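Local structure of Serpin48 (Tenebrio molitor, 3OZQ) at residues 92-97 with 166-171; 159-164 with 309-314; 212-217 with 255-260. The protein belongs to the serpin family of protease inhibitors and specifically inhibits the serine protease SPE in the innate immunity of the beetle Tenebrio molitor. All coordinates share one frame; numbering follows the deposited sequence.

Contact 1 (92-97 with 166-171)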
ATOM      1  N   HIS A  92       6.461   3.534   7.869  1.00 43.49           N
ATOM      2  CA  HIS A  92       6.427   4.983   8.031  1.00 41.52           C
ATOM      3  C   HIS A  92       5.245   5.524   7.241  1.00 42.45           C
ATOM      4  O   HIS A  92       5.083   5.213   6.066  1.00 38.05           O
ATOM      5  CB  HIS A  92       7.731   5.622   7.530  1.00 44.09           C
ATOM      6  CG  HIS A  92       8.951   5.164   8.271  1.00 47.31           C
ATOM      7  ND1 HIS A  92       9.602   3.985   7.981  1.00 48.46           N
ATOM      8  CD2 HIS A  92       9.625   5.718   9.309  1.00 49.80           C
ATOM      9  CE1 HIS A  92      10.630   3.835   8.797  1.00 46.22           C
ATOM     10  NE2 HIS A  92      10.664   4.872   9.616  1.00 50.10           N
ATOM     11  N   THR A  93       4.404   6.315   7.898  1.00 39.81           N
ATOM     12  CA  THR A  93       3.249   6.899   7.234  1.00 36.33           C
ATOM     13  C   THR A  93       3.156   8.365   7.591  1.00 39.72           C
ATOM     14  O   THR A  93       3.480   8.762   8.709  1.00 47.68           O
ATOM     15  CB  THR A  93       1.947   6.194   7.670  1.00 41.48           C
ATOM     16  OG1 THR A  93       1.599   6.610   8.997  1.00 41.19           O
ATOM     17  CG2 THR A  93       2.132   4.703   7.661  1.00 33.43           C
ATOM     18  N   ALA A  94       2.732   9.172   6.634  1.00 39.24           N
ATOM     19  CA  ALA A  94       2.391  10.555   6.901  1.00 35.73           C
ATOM     20  C   ALA A  94       1.010  10.731   6.323  1.00 38.79           C
ATOM     21  O   ALA A  94       0.861  10.965   5.124  1.00 38.82           O
ATOM     22  CB  ALA A  94       3.371  11.487   6.237  1.00 42.13           C
ATOM     23  N   ASN A  95       0.003  10.583   7.177  1.00 35.25           N
ATOM     24  CA  ASN A  95      -1.382  10.661   6.764  1.00 34.68           C
ATOM     25  C   ASN A  95      -2.008  11.886   7.394  1.00 36.71           C
ATOM     26  O   ASN A  95      -1.881  12.118   8.598  1.00 37.34           O
ATOM     27  CB  ASN A  95      -2.164   9.401   7.169  1.00 36.70           C
ATOM     28  CG  ASN A  95      -1.622   8.131   6.517  1.00 41.34           C
ATOM     29  OD1 ASN A  95      -2.013   7.004   6.882  1.00 38.69           O
ATOM     30  ND2 ASN A  95      -0.714   8.301   5.552  1.00 31.40           N
ATOM     31  N   LYS A  96      -2.685  12.673   6.575  1.00 37.27           N
ATOM     32  CA  LYS A  96      -3.268  13.913   7.058  1.00 36.17           C
ATOM     33  C   LYS A  96      -4.530  14.278   6.304  1.00 36.79           C
ATOM     34  O   LYS A  96      -4.680  13.983   5.117  1.00 35.53           O
ATOM     35  CB  LYS A  96      -2.240  15.031   6.956  1.00 37.05           C
ATOM     36  CG  LYS A  96      -2.809  16.394   7.212  1.00 40.41           C
ATOM     37  CD  LYS A  96      -2.351  16.959   8.505  1.00 45.32           C
ATOM     38  CE  LYS A  96      -0.913  17.377   8.436  1.00 41.42           C
ATOM     39  NZ  LYS A  96      -0.684  18.469   9.438  1.00 39.04           N
ATOM     40  N   ILE A  97      -5.452  14.924   7.009  1.00 36.40           N
ATOM     41  CA  ILE A  97      -6.661  15.417   6.389  1.00 33.78           C
ATOM     42  C   ILE A  97      -6.619  16.919   6.513  1.00 39.36           C
ATOM     43  O   ILE A  97      -6.800  17.452   7.601  1.00 42.15           O
ATOM     44  CB  ILE A  97      -7.917  14.845   7.070  1.00 38.73           C
ATOM     45  CG1 ILE A  97      -7.977  13.323   6.857  1.00 37.96           C
ATOM     46  CG2 ILE A  97      -9.174  15.499   6.519  1.00 38.50           C
ATOM     47  CD1 ILE A  97      -9.330  12.714   7.205  1.00 34.93           C
ATOM     48  N   ILE A 166      -4.270  13.175   2.443  1.00 30.99           N
ATOM     49  CA  ILE A 166      -2.900  12.904   2.038  1.00 30.79           C
ATOM     50  C   ILE A 166      -2.444  11.612   2.706  1.00 34.05           C
ATOM     51  O   ILE A 166      -2.689  11.423   3.897  1.00 32.74           O
ATOM     52  CB  ILE A 166      -1.973  14.014   2.524  1.00 35.01           C
ATOM     53  CG1 ILE A 166      -2.187  15.268   1.686  1.00 39.29           C
ATOM     54  CG2 ILE A 166      -0.543  13.562   2.444  1.00 37.97           C
ATOM     55  CD1 ILE A 166      -2.433  14.975   0.230  1.00 35.62           C
ATOM     56  N   ASN A 167      -1.783  10.744   1.946  1.00 29.70           N
ATOM     57  CA  ASN A 167      -1.390   9.401   2.429  1.00 33.00           C
ATOM     58  C   ASN A 167      -0.051   8.957   1.853  1.00 32.34           C
ATOM     59  O   ASN A 167      -0.002   8.360   0.793  1.00 31.18           O
ATOM     60  CB  ASN A 167      -2.475   8.400   2.036  1.00 32.47           C
ATOM     61  CG  ASN A 167      -2.204   6.985   2.522  1.00 33.19           C
ATOM     62  OD1 ASN A 167      -1.397   6.750   3.420  1.00 34.07           O
ATOM     63  ND2 ASN A 167      -2.927   6.038   1.948  1.00 26.69           N
ATOM     64  N   ALA A 168       1.030   9.266   2.555  1.00 33.37           N
ATOM     65  CA  ALA A 168       2.369   8.950   2.098  1.00 30.35           C
ATOM     66  C   ALA A 168       2.935   7.879   3.004  1.00 35.13           C
ATOM     67  O   ALA A 168       2.788   7.960   4.222  1.00 34.41           O
ATOM     68  CB  ALA A 168       3.242  10.154   2.158  1.00 32.57           C
ATOM     69  N   LEU A 169       3.585   6.884   2.416  1.00 31.35           N
ATOM     70  CA  LEU A 169       4.203   5.826   3.218  1.00 36.07           C
ATOM     71  C   LEU A 169       5.283   5.046   2.498  1.00 35.69           C
ATOM     72  O   LEU A 169       5.439   5.120   1.281  1.00 33.63           O
ATOM     73  CB  LEU A 169       3.171   4.833   3.803  1.00 33.65           C
ATOM     74  CG  LEU A 169       1.978   4.223   3.043  1.00 35.92           C
ATOM     75  CD1 LEU A 169       1.999   4.382   1.550  1.00 37.25           C
ATOM     76  CD2 LEU A 169       1.674   2.750   3.431  1.00 27.92           C
ATOM     77  N   TYR A 170       6.018   4.283   3.293  1.00 37.72           N
ATOM     78  CA  TYR A 170       7.039   3.387   2.797  1.00 33.86           C
ATOM     79  C   TYR A 170       7.402   2.468   3.950  1.00 37.79           C
ATOM     80  O   TYR A 170       7.174   2.800   5.117  1.00 34.92           O
ATOM     81  CB  TYR A 170       8.262   4.159   2.296  1.00 38.29           C
ATOM     82  CG  TYR A 170       9.102   4.791   3.382  1.00 42.52           C
ATOM     83  CD1 TYR A 170      10.171   4.104   3.945  1.00 41.89           C
ATOM     84  CD2 TYR A 170       8.834   6.080   3.839  1.00 41.61           C
ATOM     85  CE1 TYR A 170      10.950   4.679   4.935  1.00 43.22           C
ATOM     86  CE2 TYR A 170       9.607   6.665   4.835  1.00 43.36           C
ATOM     87  CZ  TYR A 170      10.667   5.955   5.377  1.00 47.60           C
ATOM     88  OH  TYR A 170      11.441   6.520   6.366  1.00 49.55           O
ATOM     89  N   PHE A 171       7.959   1.312   3.609  1.00 39.24           N
ATOM     90  CA  PHE A 171       8.202   0.234   4.556  1.00 41.81           C
ATOM     91  C   PHE A 171       9.699  -0.005   4.669  1.00 45.13           C
ATOM     92  O   PHE A 171      10.433   0.138   3.693  1.00 41.77           O
ATOM     93  CB  PHE A 171       7.540  -1.043   4.042  1.00 41.64           C
ATOM     94  CG  PHE A 171       7.494  -2.157   5.049  1.00 43.23           C
ATOM     95  CD1 PHE A 171       6.826  -1.995   6.250  1.00 45.23           C
ATOM     96  CD2 PHE A 171       8.108  -3.379   4.788  1.00 40.74           C
ATOM     97  CE1 PHE A 171       6.769  -3.035   7.181  1.00 50.41           C
ATOM     98  CE2 PHE A 171       8.052  -4.417   5.714  1.00 43.77           C
ATOM     99  CZ  PHE A 171       7.375  -4.246   6.908  1.00 41.06           C
TER

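Contact 2 (159-164 with 309-314)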
ATOM      1  N   ASN A 159     -10.559  26.548  -6.449  1.00 53.70           N
ATOM      2  CA  ASN A 159     -11.457  27.327  -5.612  1.00 53.30           C
ATOM      3  C   ASN A 159     -12.439  26.452  -4.836  1.00 49.70           C
ATOM      4  O   ASN A 159     -12.924  26.851  -3.780  1.00 53.66           O
ATOM      5  CB  ASN A 159     -12.186  28.429  -6.414  1.00 54.67           C
ATOM      6  CG  ASN A 159     -12.645  27.964  -7.793  1.00 49.83           C
ATOM      7  OD1 ASN A 159     -13.839  27.792  -8.034  1.00 51.82           O
ATOM      8  ND2 ASN A 159     -11.700  27.798  -8.711  1.00 51.61           N
ATOM      9  N   LEU A 160     -12.708  25.251  -5.344  1.00 47.00           N
ATOM     10  CA  LEU A 160     -13.609  24.332  -4.650  1.00 44.24           C
ATOM     11  C   LEU A 160     -12.934  23.280  -3.751  1.00 41.50           C
ATOM     12  O   LEU A 160     -13.611  22.412  -3.215  1.00 40.73           O
ATOM     13  CB  LEU A 160     -14.525  23.625  -5.645  1.00 46.35           C
ATOM     14  CG  LEU A 160     -15.802  24.361  -6.048  1.00 47.77           C
ATOM     15  CD1 LEU A 160     -16.676  23.408  -6.845  1.00 46.38           C
ATOM     16  CD2 LEU A 160     -16.538  24.882  -4.827  1.00 48.23           C
ATOM     17  N   THR A 161     -11.620  23.342  -3.581  1.00 42.75           N
ATOM     18  CA  THR A 161     -10.963  22.355  -2.731  1.00 42.38           C
ATOM     19  C   THR A 161     -11.456  22.548  -1.303  1.00 41.89           C
ATOM     20  O   THR A 161     -11.349  23.648  -0.754  1.00 39.88           O
ATOM     21  CB  THR A 161      -9.423  22.437  -2.800  1.00 41.21           C
ATOM     22  OG1 THR A 161      -9.001  22.281  -4.154  1.00 40.52           O
ATOM     23  CG2 THR A 161      -8.789  21.322  -1.958  1.00 35.51           C
ATOM     24  N   ARG A 162     -12.025  21.483  -0.730  1.00 35.68           N
ATOM     25  CA  ARG A 162     -12.656  21.515   0.595  1.00 33.30           C
ATOM     26  C   ARG A 162     -11.991  20.577   1.604  1.00 35.35           C
ATOM     27  O   ARG A 162     -11.647  20.990   2.703  1.00 34.19           O
ATOM     28  CB  ARG A 162     -14.149  21.182   0.486  1.00 35.28           C
ATOM     29  CG  ARG A 162     -15.047  22.426   0.264  1.00 36.94           C
ATOM     30  CD  ARG A 162     -16.298  22.106  -0.565  1.00 39.03           C
ATOM     31  NE  ARG A 162     -15.974  21.615  -1.915  1.00 41.19           N
ATOM     32  CZ  ARG A 162     -16.876  21.147  -2.775  1.00 39.43           C
ATOM     33  NH1 ARG A 162     -18.155  21.109  -2.435  1.00 47.61           N
ATOM     34  NH2 ARG A 162     -16.510  20.723  -3.971  1.00 39.95           N
ATOM     35  N   VAL A 163     -11.834  19.310   1.231  1.00 35.52           N
ATOM     36  CA  VAL A 163     -11.052  18.373   2.049  1.00 36.37           C
ATOM     37  C   VAL A 163     -10.099  17.546   1.202  1.00 34.34           C
ATOM     38  O   VAL A 163     -10.498  16.956   0.183  1.00 34.23           O
ATOM     39  CB  VAL A 163     -11.941  17.403   2.852  1.00 35.35           C
ATOM     40  CG1 VAL A 163     -11.071  16.378   3.602  1.00 33.65           C
ATOM     41  CG2 VAL A 163     -12.831  18.170   3.822  1.00 38.11           C
ATOM     42  N   VAL A 164      -8.841  17.497   1.633  1.00 32.29           N
ATOM     43  CA  VAL A 164      -7.839  16.710   0.947  1.00 34.15           C
ATOM     44  C   VAL A 164      -7.270  15.676   1.905  1.00 33.54           C
ATOM     45  O   VAL A 164      -6.814  16.025   2.996  1.00 33.75           O
ATOM     46  CB  VAL A 164      -6.697  17.596   0.412  1.00 37.09           C
ATOM     47  CG1 VAL A 164      -5.596  16.732  -0.205  1.00 32.69           C
ATOM     48  CG2 VAL A 164      -7.248  18.591  -0.602  1.00 34.06           C
ATOM     49  N   VAL A 309     -16.750  18.476   1.220  1.00 38.06           N
ATOM     50  CA  VAL A 309     -16.789  17.206   0.514  1.00 35.45           C
ATOM     51  C   VAL A 309     -15.343  16.751   0.462  1.00 37.91           C
ATOM     52  O   VAL A 309     -14.435  17.555   0.685  1.00 35.92           O
ATOM     53  CB  VAL A 309     -17.330  17.339  -0.918  1.00 37.10           C
ATOM     54  CG1 VAL A 309     -18.663  18.110  -0.929  1.00 37.51           C
ATOM     55  CG2 VAL A 309     -16.300  18.031  -1.810  1.00 40.33           C
ATOM     56  N   ILE A 310     -15.111  15.469   0.189  1.00 37.33           N
ATOM     57  CA  ILE A 310     -13.747  15.027  -0.016  1.00 30.37           C
ATOM     58  C   ILE A 310     -13.355  15.408  -1.432  1.00 35.63           C
ATOM     59  O   ILE A 310     -13.898  14.877  -2.399  1.00 37.24           O
ATOM     60  CB  ILE A 310     -13.570  13.502   0.158  1.00 28.90           C
ATOM     61  CG1 ILE A 310     -13.904  13.065   1.589  1.00 29.13           C
ATOM     62  CG2 ILE A 310     -12.150  13.110  -0.178  1.00 29.14           C
ATOM     63  CD1 ILE A 310     -13.631  11.549   1.835  1.00 31.00           C
ATOM     64  N   SER A 311     -12.399  16.316  -1.551  1.00 33.11           N
ATOM     65  CA  SER A 311     -12.023  16.842  -2.858  1.00 35.66           C
ATOM     66  C   SER A 311     -10.970  15.973  -3.550  1.00 34.23           C
ATOM     67  O   SER A 311     -11.027  15.755  -4.758  1.00 35.32           O
ATOM     68  CB  SER A 311     -11.511  18.273  -2.716  1.00 31.65           C
ATOM     69  OG  SER A 311     -12.464  19.088  -2.071  1.00 34.78           O
ATOM     70  N   ASN A 312      -9.989  15.512  -2.786  1.00 31.15           N
ATOM     71  CA  ASN A 312      -8.944  14.661  -3.350  1.00 34.72           C
ATOM     72  C   ASN A 312      -8.477  13.625  -2.341  1.00 31.79           C
ATOM     73  O   ASN A 312      -8.547  13.862  -1.139  1.00 29.41           O
ATOM     74  CB  ASN A 312      -7.750  15.496  -3.819  1.00 33.45           C
ATOM     75  CG  ASN A 312      -8.168  16.676  -4.672  1.00 33.82           C
ATOM     76  OD1 ASN A 312      -8.705  17.647  -4.164  1.00 34.65           O
ATOM     77  ND2 ASN A 312      -7.949  16.581  -5.974  1.00 37.98           N
ATOM     78  N   ILE A 313      -8.007  12.478  -2.842  1.00 32.48           N
ATOM     79  CA  ILE A 313      -7.362  11.482  -1.999  1.00 31.96           C
ATOM     80  C   ILE A 313      -6.114  10.979  -2.709  1.00 30.54           C
ATOM     81  O   ILE A 313      -6.196  10.349  -3.749  1.00 30.05           O
ATOM     82  CB  ILE A 313      -8.275  10.271  -1.701  1.00 32.18           C
ATOM     83  CG1 ILE A 313      -9.650  10.734  -1.217  1.00 33.43           C
ATOM     84  CG2 ILE A 313      -7.625   9.373  -0.657  1.00 31.82           C
ATOM     85  CD1 ILE A 313     -10.630   9.565  -1.020  1.00 30.76           C
ATOM     86  N   VAL A 314      -4.960  11.272  -2.143  1.00 28.92           N
ATOM     87  CA  VAL A 314      -3.716  11.054  -2.845  1.00 29.29           C
ATOM     88  C   VAL A 314      -2.772  10.205  -2.013  1.00 28.62           C
ATOM     89  O   VAL A 314      -2.387  10.585  -0.902  1.00 33.65           O
ATOM     90  CB  VAL A 314      -3.044  12.409  -3.241  1.00 27.57           C
ATOM     91  CG1 VAL A 314      -1.791  12.154  -4.080  1.00 29.22           C
ATOM     92  CG2 VAL A 314      -4.014  13.238  -4.036  1.00 27.81           C
TER
HETATM   93  O   HOH W   1     -13.972  19.758  -4.458  1.00 38.98           O
HETATM   94  O   HOH W   2      -9.169  19.968  -5.324  1.00 38.26           O

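Contact 3 (212-217 with 255-260)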
ATOM      1  N   TYR A 212       4.857 -22.583  -3.284  1.00 44.59           N
ATOM      2  CA  TYR A 212       3.601 -23.188  -3.704  1.00 49.64           C
ATOM      3  C   TYR A 212       3.432 -23.168  -5.213  1.00 50.96           C
ATOM      4  O   TYR A 212       3.743 -22.180  -5.873  1.00 50.43           O
ATOM      5  CB  TYR A 212       2.415 -22.480  -3.042  1.00 52.63           C
ATOM      6  CG  TYR A 212       1.106 -23.206  -3.226  1.00 57.23           C
ATOM      7  CD1 TYR A 212       0.125 -22.714  -4.078  1.00 57.27           C
ATOM      8  CD2 TYR A 212       0.855 -24.395  -2.554  1.00 59.38           C
ATOM      9  CE1 TYR A 212      -1.071 -23.387  -4.254  1.00 58.92           C
ATOM     10  CE2 TYR A 212      -0.337 -25.074  -2.720  1.00 62.07           C
ATOM     11  CZ  TYR A 212      -1.293 -24.569  -3.573  1.00 60.96           C
ATOM     12  OH  TYR A 212      -2.479 -25.252  -3.730  1.00 71.64           O
ATOM     13  N   GLU A 213       2.925 -24.264  -5.760  1.00 47.02           N
ATOM     14  CA  GLU A 213       2.622 -24.308  -7.179  1.00 49.54           C
ATOM     15  C   GLU A 213       1.115 -24.295  -7.360  1.00 55.32           C
ATOM     16  O   GLU A 213       0.444 -25.292  -7.088  1.00 53.70           O
ATOM     17  CB  GLU A 213       3.247 -25.550  -7.831  1.00 55.29           C
ATOM     18  CG  GLU A 213       4.780 -25.513  -7.902  1.00 52.13           C
ATOM     19  CD  GLU A 213       5.390 -26.855  -8.311  1.00 61.99           C
ATOM     20  OE1 GLU A 213       6.632 -27.003  -8.218  1.00 48.90           O
ATOM     21  OE2 GLU A 213       4.622 -27.759  -8.717  1.00 62.06           O
ATOM     22  N   CYS A 214       0.584 -23.151  -7.791  1.00 54.18           N
ATOM     23  CA  CYS A 214      -0.849 -23.014  -8.023  1.00 53.32           C
ATOM     24  C   CYS A 214      -1.192 -23.477  -9.426  1.00 53.59           C
ATOM     25  O   CYS A 214      -0.807 -22.846 -10.410  1.00 50.75           O
ATOM     26  CB  CYS A 214      -1.325 -21.568  -7.809  1.00 56.62           C
ATOM     27  SG  CYS A 214      -3.146 -21.395  -7.749  1.00 61.50           S
ATOM     28  N   HIS A 215      -1.932 -24.576  -9.510  1.00 52.34           N
ATOM     29  CA  HIS A 215      -2.234 -25.194 -10.797  1.00 59.55           C
ATOM     30  C   HIS A 215      -3.337 -24.475 -11.574  1.00 57.15           C
ATOM     31  O   HIS A 215      -3.263 -24.367 -12.799  1.00 61.16           O
ATOM     32  CB  HIS A 215      -2.542 -26.689 -10.620  1.00 57.47           C
ATOM     33  CG  HIS A 215      -1.368 -27.488 -10.134  1.00 61.50           C
ATOM     34  ND1 HIS A 215      -1.291 -27.999  -8.856  1.00 59.72           N
ATOM     35  CD2 HIS A 215      -0.216 -27.849 -10.752  1.00 61.89           C
ATOM     36  CE1 HIS A 215      -0.147 -28.646  -8.708  1.00 58.62           C
ATOM     37  NE2 HIS A 215       0.524 -28.570  -9.844  1.00 57.97           N
ATOM     38  N   HIS A 216      -4.344 -23.974 -10.866  1.00 59.20           N
ATOM     39  CA  HIS A 216      -5.378 -23.162 -11.499  1.00 61.03           C
ATOM     40  C   HIS A 216      -4.782 -21.893 -12.112  1.00 59.97           C
ATOM     41  O   HIS A 216      -5.194 -21.455 -13.188  1.00 59.72           O
ATOM     42  CB  HIS A 216      -6.472 -22.798 -10.494  1.00 64.14           C
ATOM     43  CG  HIS A 216      -7.455 -21.793 -11.010  1.00 68.32           C
ATOM     44  ND1 HIS A 216      -7.729 -20.612 -10.352  1.00 68.12           N
ATOM     45  CD2 HIS A 216      -8.223 -21.788 -12.126  1.00 67.23           C
ATOM     46  CE1 HIS A 216      -8.628 -19.926 -11.037  1.00 68.55           C
ATOM     47  NE2 HIS A 216      -8.941 -20.616 -12.119  1.00 68.83           N
ATOM     48  N   LEU A 217      -3.801 -21.314 -11.431  1.00 56.64           N
ATOM     49  CA  LEU A 217      -3.201 -20.066 -11.895  1.00 56.97           C
ATOM     50  C   LEU A 217      -2.060 -20.257 -12.872  1.00 59.77           C
ATOM     51  O   LEU A 217      -1.634 -19.295 -13.512  1.00 57.16           O
ATOM     52  CB  LEU A 217      -2.720 -19.230 -10.709  1.00 58.34           C
ATOM     53  CG  LEU A 217      -3.879 -18.525 -10.011  1.00 62.68           C
ATOM     54  CD1 LEU A 217      -3.441 -17.896  -8.693  1.00 61.59           C
ATOM     55  CD2 LEU A 217      -4.499 -17.497 -10.960  1.00 61.89           C
ATOM     56  N   LEU A 255      -5.243 -14.508  -2.613  1.00 50.89           N
ATOM     57  CA  LEU A 255      -5.722 -15.522  -1.684  1.00 56.35           C
ATOM     58  C   LEU A 255      -4.572 -16.220  -0.980  1.00 58.13           C
ATOM     59  O   LEU A 255      -3.521 -16.452  -1.573  1.00 55.81           O
ATOM     60  CB  LEU A 255      -6.552 -16.567  -2.422  1.00 59.26           C
ATOM     61  CG  LEU A 255      -7.768 -16.051  -3.181  1.00 58.13           C
ATOM     62  CD1 LEU A 255      -8.625 -17.226  -3.639  1.00 62.33           C
ATOM     63  CD2 LEU A 255      -8.561 -15.097  -2.307  1.00 58.34           C
ATOM     64  N   PRO A 256      -4.773 -16.555   0.296  1.00 60.67           N
ATOM     65  CA  PRO A 256      -3.801 -17.333   1.069  1.00 64.65           C
ATOM     66  C   PRO A 256      -3.744 -18.767   0.544  1.00 64.02           C
ATOM     67  O   PRO A 256      -4.774 -19.329   0.156  1.00 64.09           O
ATOM     68  CB  PRO A 256      -4.385 -17.314   2.486  1.00 66.85           C
ATOM     69  CG  PRO A 256      -5.390 -16.202   2.488  1.00 66.82           C
ATOM     70  CD  PRO A 256      -5.938 -16.170   1.102  1.00 58.65           C
ATOM     71  N   HIS A 257      -2.552 -19.347   0.516  1.00 65.71           N
ATOM     72  CA  HIS A 257      -2.385 -20.700   0.003  1.00 62.94           C
ATOM     73  C   HIS A 257      -1.652 -21.579   1.005  1.00 66.07           C
ATOM     74  O   HIS A 257      -1.008 -21.077   1.928  1.00 64.53           O
ATOM     75  CB  HIS A 257      -1.632 -20.687  -1.327  1.00 59.82           C
ATOM     76  CG  HIS A 257      -2.376 -20.018  -2.440  1.00 61.61           C
ATOM     77  ND1 HIS A 257      -3.455 -20.600  -3.071  1.00 60.70           N
ATOM     78  CD2 HIS A 257      -2.194 -18.817  -3.040  1.00 58.95           C
ATOM     79  CE1 HIS A 257      -3.905 -19.788  -4.010  1.00 62.45           C
ATOM     80  NE2 HIS A 257      -3.157 -18.699  -4.013  1.00 60.64           N
ATOM     81  N   ASN A 258      -1.752 -22.891   0.811  1.00 65.29           N
ATOM     82  CA  ASN A 258      -1.082 -23.858   1.673  1.00 68.21           C
ATOM     83  C   ASN A 258       0.411 -23.911   1.391  1.00 66.25           C
ATOM     84  O   ASN A 258       0.923 -24.917   0.896  1.00 63.29           O
ATOM     85  CB  ASN A 258      -1.681 -25.254   1.476  1.00 73.67           C
ATOM     86  CG  ASN A 258      -3.185 -25.279   1.678  1.00 76.51           C
ATOM     87  OD1 ASN A 258      -3.675 -25.707   2.726  1.00 81.47           O
ATOM     88  ND2 ASN A 258      -3.926 -24.816   0.674  1.00 72.20           N
ATOM     89  N   LEU A 259       1.106 -22.826   1.709  1.00 63.90           N
ATOM     90  CA  LEU A 259       2.533 -22.729   1.418  1.00 63.97           C
ATOM     91  C   LEU A 259       3.349 -23.572   2.394  1.00 58.27           C
ATOM     92  O   LEU A 259       3.153 -23.498   3.607  1.00 60.00           O
ATOM     93  CB  LEU A 259       2.981 -21.266   1.473  1.00 61.11           C
ATOM     94  CG  LEU A 259       2.103 -20.286   0.686  1.00 61.16           C
ATOM     95  CD1 LEU A 259       2.194 -18.886   1.277  1.00 64.97           C
ATOM     96  CD2 LEU A 259       2.476 -20.271  -0.784  1.00 55.96           C
ATOM     97  N   THR A 260       4.260 -24.377   1.860  1.00 56.70           N
ATOM     98  CA  THR A 260       5.131 -25.195   2.694  1.00 56.24           C
ATOM     99  C   THR A 260       6.587 -24.902   2.372  1.00 54.20           C
ATOM    100  O   THR A 260       6.907 -24.472   1.266  1.00 56.09           O
ATOM    101  CB  THR A 260       4.870 -26.695   2.487  1.00 57.82           C
ATOM    102  OG1 THR A 260       4.917 -26.997   1.082  1.00 59.24           O
ATOM    103  CG2 THR A 260       3.507 -27.078   3.040  1.00 60.17           C
TER
HETATM  104  O   HOH W   3      -3.713 -23.536  -1.876  1.00 64.76           O

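Contact 1 (92-97 with 166-171)
H92 and Y170 lay their rings against each other at one end of an antiparallel ladder between 92-97 and 166-171, neighbouring strands of the large sheet A of the serpin fold. The planes are almost parallel, 7° apart, but slid so far that they barely overlap: over the centre of the imidazole sits the phenol oxygen, with Y170 OH 3.4 Å from H92 CG. H92 CB in turn covers one face of Y170 toward its rim, a CH-pi contact 3.8 Å from the ring centroid. Y170 reaches its partner because its CG stands between the backbone N and the carbonyl carbon (chi1 72°), and Q145 holds its hydroxyl by a hydrogen bond. Along the backbone, H92, A94 and K96 pair with Y170, A168 and I166 through two hydrogen bonds each, the shortest from A94 N to A168 O at 2.7 Å. In the non-hydrogen-bonded pair T93-L169 the CA atoms come within 4.3 Å. The small A94 and A168, whose CB atoms are 4.3 Å apart, lie on the face covered by helix 129-143, where W139 packs on A94. K96 NZ leads away to a salt bridge with E122 and a hydrogen bond with Q120, and makes a cation-pi contact with W139. N95, N167 and L169 face helix 38-50, a setting consistent with the serpin shutter. S40 of that helix bonds to N167 OD1, which also takes a weak, strongly bent bond from N95 ND2 at 2.7 Å, the two amide planes standing 87° apart.

Contact 2 (159-164 with 309-314)
S311 holds the tight part of this contact, where 159-164 runs into strand 163-174 beside the parallel strand 310-321. Its OG receives a nearly straight hydrogen bond from R162 N at 2.8 Å (165° at the hydrogen) and a weak one from V163 N. In return S311 N gives V163 O a bond of 2.7 Å in the carbonyl plane. The helical backbone of S311 (phi -87°, psi -42°) brings the next N-H round to the same acceptor, so V163 O is gripped twice, though the bond from N312 N is weak at 3.3 Å. R162 packs closely on V309: CG2 of V309 stands over the centre of the guanidinium, 3.3 Å from R162 CZ, while L160 CD2 lies more distantly on the opposite face. Bends at its second and third torsions fold the arginine back, letting R162 NE bond to L160 O at 2.8 Å. Shortened to an alanine, this position would no longer cover V309 CG2, and L160 O and the water beside it would probably lose their arginine donor, leaving the turn freer to shift. The looser side is bridged by water. One molecule joins L160 O, R162 NH2 and S311 OG; a second links T161 OG1 and N312 OD1, 2.6 Å from each, and T161 OG1 is also bonded to N158 N. Here the connection from helix 129-143 enters sheet A, and strands 163-174 and 310-321 lie side by side, as in native serpins whose reactive loop has not inserted between them.

Contact 3 (212-217 with 255-260)
Y212 presents one face of its ring to H257, whose CB rides above it toward the rim in a CH-pi contact 4.1 Å from the ring centroid. The two rings are nearly parallel, 14° apart, yet so displaced, with centroids 5.2 Å from each other, that they hardly overlap. At the edge of the imidazole, in its plane, lies a water 3.2 Å from H257 ND1; C214 SG approaches the same ring obliquely, 4.1 Å from H257 CE1. N258 O also nears the phenol ring obliquely, 3.5 Å from Y212 CD2. Y212 CG lies anti to the backbone N (chi1 -169°), which swings the ring out from strand 207-214 toward H257 and N258. There N258 is the centre of an inverse gamma turn, closed by a weak bond from L259 N to H257 O. The water ties the polar ends together, accepting from N258 ND2 at 2.9 Å and meeting Y212 OH weakly. L221 of strand 219-225 touches Y212, C214 and H257 alike. The contact thus joins a sheet B strand of the serpin fold to the surface loop between helix 250-254 and strand 260-278. Its two segments share no direct hydrogen bond: the covered face of Y212, a loose oblique sulfur contact and one shared water join them. The weak bond between H257 NE2 and R252 O suggests a proton on that nitrogen, and would help keep the imidazole from turning.

How the contacts relate
Contacts 1 and 2 are successive stations on strand 163-174, their centres about 17 Å apart: 92-97 borders it on one edge and 309-314 on the other. They touch through a probable hydrogen bond from N167 N to V314 O at 2.9 Å and through I97 packing on V163, so three adjoining strands of sheet A are tied. Contact 3 stands apart, about 32 Å from contact 1 and 41 Å from contact 2 between centres, across the chain's centre from contact 2 and nested within the loop that contact 2 closes. None of the three includes the reactive loop by which serpins engage proteases; contact 2 lies between the strands that would part to receive it.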